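Side-chain contacts in 6-phospho-beta-glucosidase BglT (Thermotoga maritima, PDB 1UP7), which hydrolyses cellobiose 6'-phosphate to glucose 6-phosphate and glucose as a family 4 glycosidase that uses NAD+ and manganese: residues G110-A115 with D401-I406; V151-E156 with D331-I336; K159-C164 with A301-D306. All blocks are in the same frame, centred on the assembly; numbering follows the deposited sequence.

All three contacts pair an N-terminal segment with a C-terminal one, and along the chain they close like brackets: interaction 1 outermost, then interaction 2, then interaction 3. The first halves come from the NAD-binding Rossmann part, on helix 109-131, helix 144-155 and edge strand 160-162. Interactions 2 and 3 are neighbours, their centres about 15 Å apart; they touch through V151 and R152 on F160 and through E335 on C164, a manganese-binding residue. Interaction 1 stands apart, about 23 Å and 29 Å from them between centres, and lies across the chain's centre from interaction 3. The later chain thus packs against the nucleotide-binding part at two places, interactions 2 and 3 together and interaction 1.

Interaction 1 of 3, residues G110-A115 with D401-I406; sequences GGFSAA and DLLEEI
F112 turns the CD2-CE2 edge of its ring toward helix 396-409, and two methyl groups meet it there. CD1 of L403 lies 4.0 Å from F112 CE2, and CD1 of I406 lies 4.1 Å from F112 CD2. Both methyls sit near the plane of the ring, so these two meet it at its edge; L387 of helix 380-389 and Y367 and T371 of helix 355-376 also pack on this phenylalanine. With CG anti to the backbone nitrogen (chi1 169°), the ring extends across the gap between the helices, and each aliphatic side chain crosses it at about a right angle.

The tightest approach is at the next residue, where S113 CB meets I406 CG2 at 3.6 Å. I406 therefore works with two branches, CG2 against the serine and CD1 against the ring. Overall the segment axes are well separated, 11.4 Å at closest approach and inclined by 41°, and side chains bridge that distance. On the far side of helix 396-409 the packing gives way to solvent: D401 and E404 are exposed, while the partly exposed E405 uses its carboxylate for a salt bridge with K98 and a hydrogen bond to Y99.

S113 offers this interface its carbon and not its hydroxyl. Its OG is hydrogen-bonded to D92 and, weakly, to the V109 carbonyl one turn earlier in the helix. No hydrogen bond crosses between the two segments, so cohesion rests on dispersion and the exclusion of water. Such a contact joins the C-terminal helix to the start of helix 109-131 through apolar side chains, with the one hydroxyl nearby bonded to D92 and so not competing for the interface.

Interaction 2 of 3, residues V151-E156 with D331-I336; sequences VRNYLE and DYVLEI
V333 lays its CG2 methyl over the base of R152, 4.1 Å from R152 CB, with the same methyl 4.0 Å from N153 ND2. Here the C-terminal end of Rossmann helix 144-155 meets the start of strand 333-341, the middle strand of a three-stranded antiparallel sheet. The helix widens into a pi-type turn over 151-155 as it finishes, and E156 then leaves helical geometry with positive phi.

The polar half of the contact belongs to N153, whose side chain runs past V333 in the opposite direction. Its ND2 donates to the carbonyl oxygen of D331 at 2.9 Å. The N-H...O angle is 144°, and the oxygen lies 21° out of the asparagine amide plane, so the bond is of ordinary length but somewhat bent. Outside partners fix the rotation of this amide: ND2 also gives a hydrogen bond to E149, while OD1 accepts one from R320. E149 reaches the strand as well, taking the backbone N-H of V333 and tying helix and strand a second time.

D331 turns its carboxylate to a salt bridge with R369. Y332 points away from the helix; its hydroxyl is hydrogen-bonded to H362 of its own chain, and it also packs on H362 of the second subunit, which places a subunit interface just behind this junction. Seen from the acceptor, ND2 of N153 stands nearly in line with the D331 C=O bond, at 160°.

Interaction 3 of 3, residues K159-C164 with A301-D306; sequences KFIGLC and AHLIRD
I161 and L303 reach for each other tip to tip, CG2 of the isoleucine ending 3.7 Å from CD2 of the leucine. L163 comes in differently: it slides alongside L303 in the opposite direction and brings its CD1 to 3.8 Å from that same CD2. One leucine methyl is thus received by two residues of the strand region. The isoleucine's other end, CD1, completes the group at 4.1 Å from L303 CD2. L303 holds its CG anti to the backbone nitrogen (chi1 179°), which carries the isobutyl group straight out from helix 296-308.

The strand's alternation explains the pairing. I161 and L163 project toward the helix, whereas G162 between them has no side chain. Strand 160-162 is the last strand of the parallel Rossmann sheet, and V317 of strand 313-320 packs on both I161 and L163, so the leucine enters a small aliphatic cluster between the nucleotide-binding part and the C-terminal part.

The helix's charged groups lie away from this cluster. R305 NH1 bonds to D306 OD1 at 2.9 Å with an angle of 163°, part of a salt bridge, and D306 has a second partner in H315.

Every residue that touches here is buried and aliphatic, so the contact rests on methyl packing with no polar group to satisfy across it. Directly beyond L163 comes C164, which binds manganese and touches the bound glucose 6-phosphate; that ligand is about 9 Å from the L163 side chain. A purely apolar contact therefore lies right next to the metal and sugar-phosphate chemistry of the active site.

Interaction 1 of 3, residues G110-A115 with D401-I406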
ATOM      1  N   GLY A 110     -20.030 -25.167   8.352  1.00 17.57           N
ATOM      2  CA  GLY A 110     -19.286 -26.402   8.254  1.00 17.16           C
ATOM      3  C   GLY A 110     -17.788 -26.243   8.126  1.00 17.48           C
ATOM      4  O   GLY A 110     -17.026 -26.975   8.779  1.00 17.17           O
ATOM      5  N   GLY A 111     -17.350 -25.285   7.307  1.00 17.62           N
ATOM      6  CA  GLY A 111     -15.936 -24.975   7.164  1.00 17.16           C
ATOM      7  C   GLY A 111     -15.358 -24.408   8.455  1.00 17.59           C
ATOM      8  O   GLY A 111     -14.190 -24.630   8.779  1.00 17.73           O
ATOM      9  N   PHE A 112     -16.177 -23.657   9.186  1.00 17.58           N
ATOM     10  CA  PHE A 112     -15.787 -23.026  10.439  1.00 17.13           C
ATOM     11  C   PHE A 112     -15.494 -24.094  11.510  1.00 17.77           C
ATOM     12  O   PHE A 112     -14.459 -24.035  12.195  1.00 17.74           O
ATOM     13  CB  PHE A 112     -16.911 -22.103  10.894  1.00 16.81           C
ATOM     14  CG  PHE A 112     -16.766 -21.565  12.301  1.00 16.65           C
ATOM     15  CD1 PHE A 112     -15.974 -20.438  12.563  1.00 11.48           C
ATOM     16  CD2 PHE A 112     -17.495 -22.143  13.354  1.00 15.17           C
ATOM     17  CE1 PHE A 112     -15.893 -19.923  13.834  1.00 12.58           C
ATOM     18  CE2 PHE A 112     -17.410 -21.630  14.644  1.00 14.95           C
ATOM     19  CZ  PHE A 112     -16.611 -20.519  14.892  1.00 14.41           C
ATOM     20  N   SER A 113     -16.364 -25.101  11.630  1.00 17.57           N
ATOM     21  CA  SER A 113     -16.137 -26.118  12.643  1.00 17.65           C
ATOM     22  C   SER A 113     -15.015 -27.048  12.207  1.00 17.53           C
ATOM     23  O   SER A 113     -14.207 -27.457  13.024  1.00 17.40           O
ATOM     24  CB  SER A 113     -17.419 -26.905  12.978  1.00 18.27           C
ATOM     25  OG  SER A 113     -18.129 -27.236  11.796  1.00 19.32           O
ATOM     26  N   ALA A 114     -14.942 -27.351  10.913  1.00 17.88           N
ATOM     27  CA  ALA A 114     -13.808 -28.075  10.365  1.00 17.48           C
ATOM     28  C   ALA A 114     -12.469 -27.356  10.645  1.00 17.91           C
ATOM     29  O   ALA A 114     -11.478 -28.007  11.002  1.00 18.10           O
ATOM     30  CB  ALA A 114     -14.013 -28.372   8.866  1.00 15.71           C
ATOM     31  N   ALA A 115     -12.430 -26.029  10.518  1.00 17.91           N
ATOM     32  CA  ALA A 115     -11.176 -25.305  10.744  1.00 18.66           C
ATOM     33  C   ALA A 115     -10.772 -25.415  12.217  1.00 19.10           C
ATOM     34  O   ALA A 115      -9.579 -25.617  12.558  1.00 19.52           O
ATOM     35  CB  ALA A 115     -11.283 -23.809  10.319  1.00 17.70           C
ATOM     36  N   ASP A 401     -26.902 -20.332  19.936  1.00 19.21           N
ATOM     37  CA  ASP A 401     -27.280 -21.740  19.991  1.00 19.85           C
ATOM     38  C   ASP A 401     -26.441 -22.544  19.000  1.00 19.05           C
ATOM     39  O   ASP A 401     -25.986 -23.631  19.331  1.00 19.12           O
ATOM     40  CB  ASP A 401     -28.779 -21.936  19.721  1.00 20.58           C
ATOM     41  CG  ASP A 401     -29.645 -21.473  20.866  1.00 21.97           C
ATOM     42  OD1 ASP A 401     -29.167 -21.458  22.008  1.00 24.92           O
ATOM     43  OD2 ASP A 401     -30.828 -21.112  20.722  1.00 26.98           O
ATOM     44  N   LEU A 402     -26.233 -22.001  17.809  1.00 17.91           N
ATOM     45  CA  LEU A 402     -25.443 -22.700  16.793  1.00 18.33           C
ATOM     46  C   LEU A 402     -24.011 -22.978  17.305  1.00 18.50           C
ATOM     47  O   LEU A 402     -23.515 -24.132  17.221  1.00 17.76           O
ATOM     48  CB  LEU A 402     -25.401 -21.919  15.454  1.00 17.95           C
ATOM     49  CG  LEU A 402     -24.459 -22.436  14.367  1.00 16.59           C
ATOM     50  CD1 LEU A 402     -24.846 -23.853  13.984  1.00 13.82           C
ATOM     51  CD2 LEU A 402     -24.439 -21.491  13.127  1.00 13.64           C
ATOM     52  N   LEU A 403     -23.357 -21.929  17.827  1.00 18.48           N
ATOM     53  CA  LEU A 403     -22.000 -22.084  18.370  1.00 18.97           C
ATOM     54  C   LEU A 403     -21.935 -23.146  19.464  1.00 19.26           C
ATOM     55  O   LEU A 403     -21.017 -23.952  19.488  1.00 19.40           O
ATOM     56  CB  LEU A 403     -21.388 -20.756  18.865  1.00 18.63           C
ATOM     57  CG  LEU A 403     -19.913 -20.835  19.396  1.00 18.65           C
ATOM     58  CD1 LEU A 403     -18.860 -21.353  18.390  1.00 15.83           C
ATOM     59  CD2 LEU A 403     -19.417 -19.530  19.984  1.00 15.96           C
ATOM     60  N   GLU A 404     -22.933 -23.158  20.341  1.00 19.55           N
ATOM     61  CA  GLU A 404     -23.004 -24.124  21.428  1.00 20.04           C
ATOM     62  C   GLU A 404     -23.089 -25.532  20.906  1.00 19.39           C
ATOM     63  O   GLU A 404     -22.408 -26.403  21.424  1.00 19.16           O
ATOM     64  CB  GLU A 404     -24.213 -23.845  22.320  1.00 20.15           C
ATOM     65  CG  GLU A 404     -23.838 -23.292  23.668  1.00 26.40           C
ATOM     66  CD  GLU A 404     -24.283 -21.852  23.850  1.00 32.91           C
ATOM     67  OE1 GLU A 404     -25.484 -21.630  24.256  1.00 32.10           O
ATOM     68  OE2 GLU A 404     -23.410 -20.960  23.594  1.00 35.41           O
ATOM     69  N   GLU A 405     -23.926 -25.754  19.888  1.00 18.82           N
ATOM     70  CA  GLU A 405     -24.047 -27.062  19.263  1.00 18.82           C
ATOM     71  C   GLU A 405     -22.719 -27.514  18.661  1.00 18.62           C
ATOM     72  O   GLU A 405     -22.286 -28.663  18.851  1.00 18.67           O
ATOM     73  CB  GLU A 405     -25.103 -27.036  18.181  1.00 18.16           C
ATOM     74  CG  GLU A 405     -26.352 -27.784  18.578  1.00 21.11           C
ATOM     75  CD  GLU A 405     -27.117 -28.289  17.374  1.00 21.70           C
ATOM     76  OE1 GLU A 405     -27.654 -27.454  16.642  1.00 21.80           O
ATOM     77  OE2 GLU A 405     -27.175 -29.508  17.173  1.00 21.84           O
ATOM     78  N   ILE A 406     -22.069 -26.599  17.945  1.00 18.15           N
ATOM     79  CA  ILE A 406     -20.800 -26.890  17.309  1.00 17.99           C
ATOM     80  C   ILE A 406     -19.728 -27.245  18.364  1.00 18.60           C
ATOM     81  O   ILE A 406     -18.979 -28.220  18.195  1.00 18.82           O
ATOM     82  CB  ILE A 406     -20.308 -25.692  16.475  1.00 17.76           C
ATOM     83  CG1 ILE A 406     -21.144 -25.499  15.196  1.00 17.56           C
ATOM     84  CG2 ILE A 406     -18.784 -25.823  16.177  1.00 16.39           C
ATOM     85  CD1 ILE A 406     -20.916 -24.090  14.572  1.00 17.55           C
TER

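Interaction 2 of 3, residues V151-E156 with D331-I336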
ATOM      1  N   VAL A 151      -1.319 -21.100   8.791  1.00 17.93           N
ATOM      2  CA  VAL A 151       0.081 -21.469   8.868  1.00 18.01           C
ATOM      3  C   VAL A 151       1.042 -20.383   8.359  1.00 18.70           C
ATOM      4  O   VAL A 151       2.056 -20.095   9.023  1.00 19.08           O
ATOM      5  CB  VAL A 151       0.402 -22.781   8.150  1.00 18.41           C
ATOM      6  CG1 VAL A 151       1.929 -23.078   8.260  1.00 16.90           C
ATOM      7  CG2 VAL A 151      -0.441 -23.937   8.716  1.00 17.26           C
ATOM      8  N   ARG A 152       0.740 -19.779   7.220  1.00 18.33           N
ATOM      9  CA  ARG A 152       1.621 -18.737   6.666  1.00 18.61           C
ATOM     10  C   ARG A 152       1.660 -17.466   7.507  1.00 18.70           C
ATOM     11  O   ARG A 152       2.733 -16.898   7.724  1.00 18.63           O
ATOM     12  CB  ARG A 152       1.197 -18.366   5.244  1.00 17.42           C
ATOM     13  CG  ARG A 152       1.439 -19.469   4.248  1.00 18.15           C
ATOM     14  CD  ARG A 152       2.887 -19.898   4.114  1.00 17.47           C
ATOM     15  NE  ARG A 152       3.781 -18.763   3.902  1.00 19.16           N
ATOM     16  CZ  ARG A 152       4.072 -18.235   2.711  1.00 19.96           C
ATOM     17  NH1 ARG A 152       3.538 -18.702   1.593  1.00 16.36           N
ATOM     18  NH2 ARG A 152       4.899 -17.217   2.645  1.00 20.59           N
ATOM     19  N   ASN A 153       0.491 -17.028   7.981  1.00 18.50           N
ATOM     20  CA  ASN A 153       0.386 -15.712   8.603  1.00 18.68           C
ATOM     21  C   ASN A 153       0.360 -15.688  10.123  1.00 18.34           C
ATOM     22  O   ASN A 153       0.571 -14.651  10.728  1.00 18.67           O
ATOM     23  CB  ASN A 153      -0.808 -14.951   7.994  1.00 18.49           C
ATOM     24  CG  ASN A 153      -0.525 -14.513   6.561  1.00 18.10           C
ATOM     25  OD1 ASN A 153       0.633 -14.312   6.189  1.00 17.25           O
ATOM     26  ND2 ASN A 153      -1.569 -14.387   5.755  1.00 19.13           N
ATOM     27  N   TYR A 154       0.099 -16.823  10.751  1.00 18.17           N
ATOM     28  CA  TYR A 154       0.027 -16.856  12.204  1.00 18.24           C
ATOM     29  C   TYR A 154       1.079 -17.793  12.797  1.00 18.64           C
ATOM     30  O   TYR A 154       1.740 -17.418  13.738  1.00 18.68           O
ATOM     31  CB  TYR A 154      -1.385 -17.191  12.681  1.00 18.50           C
ATOM     32  CG  TYR A 154      -2.395 -16.143  12.268  1.00 18.31           C
ATOM     33  CD1 TYR A 154      -2.911 -16.139  10.975  1.00 15.10           C
ATOM     34  CD2 TYR A 154      -2.784 -15.117  13.159  1.00 16.42           C
ATOM     35  CE1 TYR A 154      -3.814 -15.177  10.566  1.00 19.45           C
ATOM     36  CE2 TYR A 154      -3.688 -14.142  12.756  1.00 17.64           C
ATOM     37  CZ  TYR A 154      -4.196 -14.186  11.459  1.00 20.86           C
ATOM     38  OH  TYR A 154      -5.110 -13.275  11.033  1.00 23.92           O
ATOM     39  N   LEU A 155       1.269 -18.996  12.229  1.00 18.93           N
ATOM     40  CA  LEU A 155       2.431 -19.820  12.636  1.00 18.81           C
ATOM     41  C   LEU A 155       3.719 -19.381  11.938  1.00 19.35           C
ATOM     42  O   LEU A 155       4.807 -19.692  12.399  1.00 19.12           O
ATOM     43  CB  LEU A 155       2.189 -21.309  12.417  1.00 18.11           C
ATOM     44  CG  LEU A 155       0.820 -21.849  12.870  1.00 19.19           C
ATOM     45  CD1 LEU A 155       0.784 -23.325  12.583  1.00 17.96           C
ATOM     46  CD2 LEU A 155       0.505 -21.579  14.373  1.00 16.29           C
ATOM     47  N   GLU A 156       3.592 -18.650  10.822  1.00 20.05           N
ATOM     48  CA  GLU A 156       4.748 -18.088  10.118  1.00 20.79           C
ATOM     49  C   GLU A 156       5.709 -19.203   9.724  1.00 20.12           C
ATOM     50  O   GLU A 156       6.919 -19.109   9.924  1.00 20.24           O
ATOM     51  CB  GLU A 156       5.448 -16.964  10.950  1.00 21.48           C
ATOM     52  CG  GLU A 156       4.537 -15.751  11.232  1.00 26.82           C
ATOM     53  CD  GLU A 156       5.199 -14.630  12.038  1.00 32.83           C
ATOM     54  OE1 GLU A 156       6.368 -14.291  11.791  1.00 36.48           O
ATOM     55  OE2 GLU A 156       4.545 -14.051  12.930  1.00 37.08           O
ATOM     56  N   ASP A 331      -0.455  -9.689   1.880  1.00 19.66           N
ATOM     57  CA  ASP A 331      -0.495 -10.764   2.867  1.00 20.13           C
ATOM     58  C   ASP A 331      -1.719 -11.667   2.745  1.00 19.46           C
ATOM     59  O   ASP A 331      -1.784 -12.673   3.446  1.00 19.90           O
ATOM     60  CB  ASP A 331      -0.434 -10.192   4.292  1.00 20.46           C
ATOM     61  CG  ASP A 331      -1.489  -9.121   4.517  1.00 23.90           C
ATOM     62  OD1 ASP A 331      -2.673  -9.433   4.759  1.00 24.54           O
ATOM     63  OD2 ASP A 331      -1.240  -7.911   4.384  1.00 31.17           O
ATOM     64  N   TYR A 332      -2.695 -11.337   1.901  1.00 18.71           N
ATOM     65  CA  TYR A 332      -3.823 -12.275   1.714  1.00 18.51           C
ATOM     66  C   TYR A 332      -3.261 -13.562   1.136  1.00 18.60           C
ATOM     67  O   TYR A 332      -2.591 -13.527   0.086  1.00 18.94           O
ATOM     68  CB  TYR A 332      -4.873 -11.736   0.749  1.00 18.00           C
ATOM     69  CG  TYR A 332      -5.965 -10.827   1.310  1.00 17.62           C
ATOM     70  CD1 TYR A 332      -5.764 -10.043   2.469  1.00 15.92           C
ATOM     71  CD2 TYR A 332      -7.199 -10.740   0.658  1.00 16.26           C
ATOM     72  CE1 TYR A 332      -6.782  -9.199   2.960  1.00 15.59           C
ATOM     73  CE2 TYR A 332      -8.238  -9.914   1.150  1.00 17.25           C
ATOM     74  CZ  TYR A 332      -8.009  -9.142   2.283  1.00 15.73           C
ATOM     75  OH  TYR A 332      -9.000  -8.315   2.703  1.00 15.27           O
ATOM     76  N   VAL A 333      -3.480 -14.693   1.812  1.00 18.01           N
ATOM     77  CA  VAL A 333      -3.297 -15.985   1.140  1.00 17.36           C
ATOM     78  C   VAL A 333      -4.408 -16.145   0.094  1.00 17.78           C
ATOM     79  O   VAL A 333      -5.605 -16.021   0.417  1.00 17.86           O
ATOM     80  CB  VAL A 333      -3.306 -17.181   2.128  1.00 17.36           C
ATOM     81  CG1 VAL A 333      -3.510 -18.495   1.398  1.00 14.14           C
ATOM     82  CG2 VAL A 333      -1.993 -17.203   2.976  1.00 15.95           C
ATOM     83  N   LEU A 334      -4.001 -16.382  -1.149  1.00 17.39           N
ATOM     84  CA  LEU A 334      -4.910 -16.600  -2.252  1.00 17.46           C
ATOM     85  C   LEU A 334      -4.548 -17.899  -2.959  1.00 17.70           C
ATOM     86  O   LEU A 334      -3.461 -18.443  -2.763  1.00 16.92           O
ATOM     87  CB  LEU A 334      -4.799 -15.446  -3.264  1.00 17.00           C
ATOM     88  CG  LEU A 334      -5.074 -14.049  -2.711  1.00 17.11           C
ATOM     89  CD1 LEU A 334      -4.771 -13.003  -3.788  1.00 16.15           C
ATOM     90  CD2 LEU A 334      -6.493 -13.945  -2.174  1.00 15.02           C
ATOM     91  N   GLU A 335      -5.463 -18.375  -3.795  1.00 17.66           N
ATOM     92  CA  GLU A 335      -5.179 -19.477  -4.713  1.00 17.62           C
ATOM     93  C   GLU A 335      -4.922 -18.849  -6.099  1.00 17.06           C
ATOM     94  O   GLU A 335      -5.826 -18.273  -6.691  1.00 17.26           O
ATOM     95  CB  GLU A 335      -6.361 -20.467  -4.689  1.00 17.23           C
ATOM     96  CG  GLU A 335      -6.196 -21.715  -5.543  1.00 18.40           C
ATOM     97  CD  GLU A 335      -7.337 -22.713  -5.329  1.00 19.33           C
ATOM     98  OE1 GLU A 335      -8.367 -22.643  -6.039  1.00 17.51           O
ATOM     99  OE2 GLU A 335      -7.192 -23.568  -4.421  1.00 21.34           O
ATOM    100  N   ILE A 336      -3.687 -18.942  -6.578  1.00 16.59           N
ATOM    101  CA  ILE A 336      -3.171 -18.128  -7.696  1.00 16.33           C
ATOM    102  C   ILE A 336      -2.052 -18.896  -8.416  1.00 17.15           C
ATOM    103  O   ILE A 336      -1.410 -19.766  -7.806  1.00 17.20           O
ATOM    104  CB  ILE A 336      -2.620 -16.745  -7.197  1.00 15.07           C
ATOM    105  CG1 ILE A 336      -1.707 -16.941  -5.953  1.00 14.94           C
ATOM    106  CG2 ILE A 336      -3.765 -15.753  -6.908  1.00 13.26           C
ATOM    107  CD1 ILE A 336      -1.040 -15.618  -5.402  1.00 14.64           C
TER

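Interaction 3 of 3, residues K159-C164 with A301-D306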
ATOM      1  N   LYS A 159       7.198 -22.643   4.264  1.00 20.25           N
ATOM      2  CA  LYS A 159       7.081 -23.769   3.346  1.00 20.09           C
ATOM      3  C   LYS A 159       5.849 -24.603   3.605  1.00 19.81           C
ATOM      4  O   LYS A 159       5.935 -25.818   3.840  1.00 19.56           O
ATOM      5  CB  LYS A 159       8.328 -24.640   3.419  1.00 21.14           C
ATOM      6  CG  LYS A 159       9.523 -24.010   2.712  1.00 22.58           C
ATOM      7  CD  LYS A 159      10.671 -23.895   3.616  1.00 26.37           C
ATOM      8  CE  LYS A 159      11.695 -24.950   3.301  1.00 30.18           C
ATOM      9  NZ  LYS A 159      11.219 -26.240   3.828  1.00 31.56           N
ATOM     10  N   PHE A 160       4.691 -23.947   3.541  1.00 19.31           N
ATOM     11  CA  PHE A 160       3.420 -24.627   3.642  1.00 18.67           C
ATOM     12  C   PHE A 160       2.595 -24.214   2.438  1.00 19.28           C
ATOM     13  O   PHE A 160       2.207 -23.035   2.285  1.00 19.52           O
ATOM     14  CB  PHE A 160       2.737 -24.232   4.933  1.00 17.96           C
ATOM     15  CG  PHE A 160       1.467 -25.000   5.228  1.00 18.48           C
ATOM     16  CD1 PHE A 160       0.243 -24.641   4.612  1.00 16.84           C
ATOM     17  CD2 PHE A 160       1.470 -26.061   6.147  1.00 16.92           C
ATOM     18  CE1 PHE A 160      -0.931 -25.321   4.907  1.00 16.68           C
ATOM     19  CE2 PHE A 160       0.263 -26.764   6.458  1.00 15.79           C
ATOM     20  CZ  PHE A 160      -0.919 -26.398   5.846  1.00 16.11           C
ATOM     21  N   ILE A 161       2.336 -25.189   1.574  1.00 18.82           N
ATOM     22  CA  ILE A 161       1.658 -24.933   0.326  1.00 18.44           C
ATOM     23  C   ILE A 161       0.299 -25.590   0.324  1.00 18.45           C
ATOM     24  O   ILE A 161       0.213 -26.819   0.374  1.00 18.28           O
ATOM     25  CB  ILE A 161       2.506 -25.454  -0.857  1.00 18.35           C
ATOM     26  CG1 ILE A 161       3.917 -24.878  -0.792  1.00 18.07           C
ATOM     27  CG2 ILE A 161       1.830 -25.126  -2.172  1.00 15.80           C
ATOM     28  CD1 ILE A 161       4.886 -25.469  -1.880  1.00 16.37           C
ATOM     29  N   GLY A 162      -0.746 -24.772   0.251  1.00 18.34           N
ATOM     30  CA  GLY A 162      -2.111 -25.265   0.231  1.00 18.64           C
ATOM     31  C   GLY A 162      -2.515 -25.621  -1.182  1.00 19.12           C
ATOM     32  O   GLY A 162      -2.271 -24.865  -2.136  1.00 19.29           O
ATOM     33  N   LEU A 163      -3.131 -26.781  -1.315  1.00 19.46           N
ATOM     34  CA  LEU A 163      -3.552 -27.284  -2.616  1.00 20.24           C
ATOM     35  C   LEU A 163      -5.023 -27.622  -2.594  1.00 20.65           C
ATOM     36  O   LEU A 163      -5.582 -27.858  -1.548  1.00 20.42           O
ATOM     37  CB  LEU A 163      -2.781 -28.544  -2.938  1.00 20.55           C
ATOM     38  CG  LEU A 163      -2.025 -28.616  -4.234  1.00 21.81           C
ATOM     39  CD1 LEU A 163      -1.059 -27.455  -4.316  1.00 21.44           C
ATOM     40  CD2 LEU A 163      -1.305 -29.937  -4.266  1.00 21.20           C
ATOM     41  N   CYS A 164      -5.631 -27.665  -3.768  1.00 21.92           N
ATOM     42  CA  CYS A 164      -7.019 -28.078  -3.938  1.00 23.37           C
ATOM     43  C   CYS A 164      -7.087 -28.584  -5.379  1.00 22.88           C
ATOM     44  O   CYS A 164      -6.124 -28.368  -6.144  1.00 22.92           O
ATOM     45  CB  CYS A 164      -7.929 -26.873  -3.644  1.00 24.55           C
ATOM     46  SG  CYS A 164      -9.636 -26.922  -4.229  1.00 31.43           S
ATOM     47  N   ALA A 301       1.779 -34.410  -6.977  1.00 18.40           N
ATOM     48  CA  ALA A 301       2.958 -35.038  -7.549  1.00 18.47           C
ATOM     49  C   ALA A 301       3.664 -34.090  -8.519  1.00 18.55           C
ATOM     50  O   ALA A 301       4.900 -33.979  -8.497  1.00 18.44           O
ATOM     51  CB  ALA A 301       2.583 -36.354  -8.255  1.00 17.77           C
ATOM     52  N   HIS A 302       2.873 -33.434  -9.366  1.00 18.64           N
ATOM     53  CA  HIS A 302       3.376 -32.454 -10.313  1.00 19.60           C
ATOM     54  C   HIS A 302       4.038 -31.278  -9.576  1.00 18.91           C
ATOM     55  O   HIS A 302       5.128 -30.840  -9.965  1.00 18.80           O
ATOM     56  CB  HIS A 302       2.241 -31.998 -11.247  1.00 20.24           C
ATOM     57  CG  HIS A 302       2.022 -32.915 -12.414  1.00 25.55           C
ATOM     58  ND1 HIS A 302       1.640 -32.460 -13.664  1.00 28.69           N
ATOM     59  CD2 HIS A 302       2.160 -34.262 -12.532  1.00 26.64           C
ATOM     60  CE1 HIS A 302       1.541 -33.485 -14.494  1.00 28.65           C
ATOM     61  NE2 HIS A 302       1.850 -34.588 -13.831  1.00 28.81           N
ATOM     62  N   LEU A 303       3.401 -30.814  -8.496  1.00 18.33           N
ATOM     63  CA  LEU A 303       3.966 -29.779  -7.626  1.00 18.57           C
ATOM     64  C   LEU A 303       5.330 -30.193  -7.060  1.00 18.59           C
ATOM     65  O   LEU A 303       6.308 -29.446  -7.158  1.00 18.92           O
ATOM     66  CB  LEU A 303       3.006 -29.392  -6.494  1.00 17.62           C
ATOM     67  CG  LEU A 303       3.594 -28.319  -5.560  1.00 18.97           C
ATOM     68  CD1 LEU A 303       3.924 -26.998  -6.327  1.00 16.63           C
ATOM     69  CD2 LEU A 303       2.727 -28.040  -4.301  1.00 17.63           C
ATOM     70  N   ILE A 304       5.394 -31.404  -6.508  1.00 18.39           N
ATOM     71  CA  ILE A 304       6.625 -31.930  -5.923  1.00 18.13           C
ATOM     72  C   ILE A 304       7.734 -32.096  -6.991  1.00 18.13           C
ATOM     73  O   ILE A 304       8.880 -31.744  -6.776  1.00 18.08           O
ATOM     74  CB  ILE A 304       6.341 -33.258  -5.131  1.00 17.72           C
ATOM     75  CG1 ILE A 304       5.699 -32.952  -3.789  1.00 17.69           C
ATOM     76  CG2 ILE A 304       7.630 -34.069  -4.883  1.00 17.43           C
ATOM     77  CD1 ILE A 304       5.110 -34.190  -3.061  1.00 17.63           C
ATOM     78  N   ARG A 305       7.362 -32.629  -8.142  1.00 18.34           N
ATOM     79  CA  ARG A 305       8.246 -32.762  -9.283  1.00 18.72           C
ATOM     80  C   ARG A 305       8.897 -31.416  -9.652  1.00 19.00           C
ATOM     81  O   ARG A 305      10.112 -31.336  -9.800  1.00 19.43           O
ATOM     82  CB  ARG A 305       7.440 -33.327 -10.456  1.00 18.52           C
ATOM     83  CG  ARG A 305       8.210 -33.701 -11.709  1.00 20.23           C
ATOM     84  CD  ARG A 305       7.792 -32.880 -12.933  1.00 22.41           C
ATOM     85  NE  ARG A 305       6.638 -33.411 -13.633  1.00 23.78           N
ATOM     86  CZ  ARG A 305       5.535 -32.721 -13.953  1.00 25.72           C
ATOM     87  NH1 ARG A 305       5.367 -31.439 -13.629  1.00 24.83           N
ATOM     88  NH2 ARG A 305       4.575 -33.342 -14.610  1.00 28.13           N
ATOM     89  N   ASP A 306       8.101 -30.355  -9.769  1.00 19.14           N
ATOM     90  CA  ASP A 306       8.615 -29.060 -10.245  1.00 18.72           C
ATOM     91  C   ASP A 306       9.280 -28.277  -9.108  1.00 18.68           C
ATOM     92  O   ASP A 306      10.070 -27.375  -9.340  1.00 18.81           O
ATOM     93  CB  ASP A 306       7.528 -28.249 -10.969  1.00 18.03           C
ATOM     94  CG  ASP A 306       6.925 -29.005 -12.127  1.00 18.44           C
ATOM     95  OD1 ASP A 306       7.635 -29.875 -12.677  1.00 20.04           O
ATOM     96  OD2 ASP A 306       5.755 -28.841 -12.560  1.00 17.36           O
TER